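Local coordinates for lipoprotein LPPX (Mycobacterium tuberculosis, PDB 2BYO), which probably carries phthiocerol dimycocerosates from the cell membrane to the outer membrane, holding the lipid in a large hydrophobic cavity, at residues Q132-E137 with T144-G149. Numbering follows the deposited sequence.
Sequences QAQGTE and TTKITG
Lys-146 faces two residues at once, Gln-134 and Gly-135. Its O takes the N-H of Gln-134 (N to O 2.8 Å), while its own N-H runs almost straight to Gly-135 O (N to O 2.8 Å, 173° at the hydrogen). The extra residue makes a beta bulge in 132-137, with Gly-135 at phi 100°. One water bridges the bulge, accepting from Gly-135 N and donating to Lys-146 O.

On the same side of the sheet as Glu-137, the lysine chain stands fully extended, CG trans to the backbone N (chi1 -177°). That brings Lys-146 CD alongside Gln-134 CB at 3.8 Å, but leaves NZ 4.3 Å from Glu-137 OE1, beyond a salt bridge; a second water links the two charged ends, and Trp-172 NE1 also donates to OE1.

The bulge lies within the antiparallel hairpin of 129-139 and 142-151, at one edge of the curved sheet that forms LppX's half-barrel. Strand 129-139 is outermost, and 142-151 is bonded on its other side to 167-174. Ile-147, on the face shared with Ala-133, lies about 5 Å, by its side chain, from the bound docosahexaenoic acid.

Regular pairing resumes on either side of the bulge. Thr-144 grips Glu-137 O twice, through N and through OG1 (2.7 Å), the donors coming from opposite faces of the carbonyl plane. At the other end Gln-132 and Thr-148 exchange N-H to O bonds, while Thr-148 CG2 packs against Gln-134 CG at 3.7 Å. Farther out, Gln-175 NE2 bonds both Thr-136 OG1 and Thr-145 OG1, tying together this non-hydrogen-bonded pair of threonines.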
ATOM      1  N   GLN A 132       3.221   9.770  16.438  1.00 34.05           N
ATOM      2  CA  GLN A 132       2.930   9.304  17.799  1.00 34.89           C
ATOM      3  C   GLN A 132       3.125   7.795  17.869  1.00 32.82           C
ATOM      4  O   GLN A 132       2.592   7.047  17.040  1.00 29.84           O
ATOM      5  CB  GLN A 132       1.490   9.650  18.207  1.00 35.96           C
ATOM      6  CG  GLN A 132       1.245  11.108  18.563  1.00 40.67           C
ATOM      7  CD  GLN A 132      -0.243  11.418  18.782  1.00 42.45           C
ATOM      8  OE1 GLN A 132      -0.989  10.619  19.373  1.00 44.59           O
ATOM      9  NE2 GLN A 132      -0.675  12.586  18.312  1.00 46.94           N
ATOM     10  N   ALA A 133       3.894   7.363  18.862  1.00 32.16           N
ATOM     11  CA  ALA A 133       4.112   5.960  19.113  1.00 33.53           C
ATOM     12  C   ALA A 133       2.972   5.447  19.990  1.00 33.41           C
ATOM     13  O   ALA A 133       2.903   5.772  21.171  1.00 33.15           O
ATOM     14  CB  ALA A 133       5.460   5.758  19.798  1.00 34.13           C
ATOM     15  N   GLN A 134       2.091   4.633  19.413  1.00 34.10           N
ATOM     16  CA  GLN A 134       0.877   4.203  20.111  1.00 35.95           C
ATOM     17  C   GLN A 134       1.058   2.892  20.857  1.00 37.22           C
ATOM     18  O   GLN A 134       0.121   2.395  21.474  1.00 41.74           O
ATOM     19  CB  GLN A 134      -0.281   4.057  19.131  1.00 35.88           C
ATOM     20  CG  GLN A 134      -0.588   5.283  18.298  1.00 37.22           C
ATOM     21  CD  GLN A 134      -1.251   6.399  19.073  1.00 41.52           C
ATOM     22  OE1 GLN A 134      -1.579   7.452  18.511  1.00 43.47           O
ATOM     23  NE2 GLN A 134      -1.461   6.181  20.363  1.00 43.31           N
ATOM     24  N   GLY A 135       2.255   2.335  20.818  1.00 35.48           N
ATOM     25  CA  GLY A 135       2.521   1.092  21.514  1.00 35.81           C
ATOM     26  C   GLY A 135       2.499  -0.110  20.597  1.00 33.88           C
ATOM     27  O   GLY A 135       2.616   0.017  19.372  1.00 31.72           O
ATOM     28  N   THR A 136       2.340  -1.279  21.204  1.00 34.39           N
ATOM     29  CA  THR A 136       2.514  -2.550  20.525  1.00 34.27           C
ATOM     30  C   THR A 136       1.152  -3.167  20.220  1.00 35.25           C
ATOM     31  O   THR A 136       0.253  -3.146  21.052  1.00 35.56           O
ATOM     32  CB  THR A 136       3.367  -3.502  21.369  1.00 35.59           C
ATOM     33  OG1 THR A 136       4.689  -2.967  21.503  1.00 34.92           O
ATOM     34  CG2 THR A 136       3.461  -4.880  20.731  1.00 35.13           C
ATOM     35  N   GLU A 137       1.013  -3.670  18.997  1.00 35.35           N
ATOM     36  CA  GLU A 137      -0.169  -4.390  18.543  1.00 36.04           C
ATOM     37  C   GLU A 137       0.270  -5.626  17.739  1.00 35.31           C
ATOM     38  O   GLU A 137       1.225  -5.560  16.950  1.00 33.05           O
ATOM     39  CB  GLU A 137      -1.027  -3.471  17.673  1.00 37.03           C
ATOM     40  CG  GLU A 137      -2.332  -4.094  17.182  1.00 38.29           C
ATOM     41  CD  GLU A 137      -3.166  -3.137  16.343  1.00 39.21           C
ATOM     42  OE1 GLU A 137      -3.173  -1.925  16.645  1.00 38.65           O
ATOM     43  OE2 GLU A 137      -3.824  -3.606  15.381  1.00 45.46           O
ATOM     44  N   THR A 144       4.085  -5.690  16.541  1.00 29.16           N
ATOM     45  CA  THR A 144       4.421  -4.521  15.745  1.00 28.58           C
ATOM     46  C   THR A 144       4.321  -3.251  16.566  1.00 28.77           C
ATOM     47  O   THR A 144       3.546  -3.176  17.501  1.00 29.82           O
ATOM     48  CB  THR A 144       3.500  -4.351  14.511  1.00 27.25           C
ATOM     49  OG1 THR A 144       2.174  -4.028  14.927  1.00 27.99           O
ATOM     50  CG2 THR A 144       3.469  -5.590  13.642  1.00 27.40           C
ATOM     51  N   THR A 145       5.128  -2.263  16.198  1.00 28.46           N
ATOM     52  CA  THR A 145       5.058  -0.929  16.765  1.00 28.24           C
ATOM     53  C   THR A 145       4.063  -0.148  15.927  1.00 27.27           C
ATOM     54  O   THR A 145       4.218  -0.051  14.701  1.00 24.87           O
ATOM     55  CB  THR A 145       6.433  -0.249  16.680  1.00 29.75           C
ATOM     56  OG1 THR A 145       7.416  -1.045  17.363  1.00 29.82           O
ATOM     57  CG2 THR A 145       6.390   1.129  17.273  1.00 30.56           C
ATOM     58  N   LYS A 146       3.033   0.380  16.583  1.00 26.99           N
ATOM     59  CA  LYS A 146       2.019   1.184  15.929  1.00 27.58           C
ATOM     60  C   LYS A 146       2.423   2.643  16.050  1.00 27.73           C
ATOM     61  O   LYS A 146       2.649   3.130  17.149  1.00 28.02           O
ATOM     62  CB  LYS A 146       0.654   0.957  16.576  1.00 29.05           C
ATOM     63  CG  LYS A 146      -0.485   1.699  15.904  1.00 29.00           C
ATOM     64  CD  LYS A 146      -1.767   1.577  16.717  1.00 31.97           C
ATOM     65  CE  LYS A 146      -2.942   2.279  16.026  1.00 34.03           C
ATOM     66  NZ  LYS A 146      -4.181   2.215  16.848  1.00 34.47           N
ATOM     67  N   ILE A 147       2.548   3.319  14.915  1.00 26.30           N
ATOM     68  CA  ILE A 147       2.907   4.725  14.884  1.00 26.84           C
ATOM     69  C   ILE A 147       1.917   5.441  13.993  1.00 26.75           C
ATOM     70  O   ILE A 147       1.733   5.068  12.838  1.00 24.84           O
ATOM     71  CB  ILE A 147       4.341   4.966  14.352  1.00 27.58           C
ATOM     72  CG1 ILE A 147       5.355   4.203  15.199  1.00 27.91           C
ATOM     73  CG2 ILE A 147       4.682   6.477  14.369  1.00 28.79           C
ATOM     74  CD1 ILE A 147       6.772   4.295  14.697  1.00 28.82           C
ATOM     75  N   THR A 148       1.274   6.462  14.549  1.00 26.95           N
ATOM     76  CA  THR A 148       0.342   7.291  13.813  1.00 28.87           C
ATOM     77  C   THR A 148       1.026   8.580  13.421  1.00 29.47           C
ATOM     78  O   THR A 148       2.010   8.982  14.022  1.00 30.04           O
ATOM     79  CB  THR A 148      -0.894   7.642  14.663  1.00 30.25           C
ATOM     80  OG1 THR A 148      -0.471   8.246  15.892  1.00 31.67           O
ATOM     81  CG2 THR A 148      -1.701   6.400  14.973  1.00 31.83           C
ATOM     82  N   GLY A 149       0.472   9.248  12.428  1.00 31.28           N
ATOM     83  CA  GLY A 149       1.048  10.493  11.929  1.00 33.30           C
ATOM     84  C   GLY A 149       0.070  11.145  10.987  1.00 34.91           C
ATOM     85  O   GLY A 149      -0.945  10.543  10.640  1.00 35.47           O
TER
HETATM   86  O   HOH W   1       4.598   2.693  19.454  1.00 41.24           O
HETATM   87  O   HOH W   2      -5.058  -0.124  16.125  1.00 49.26           O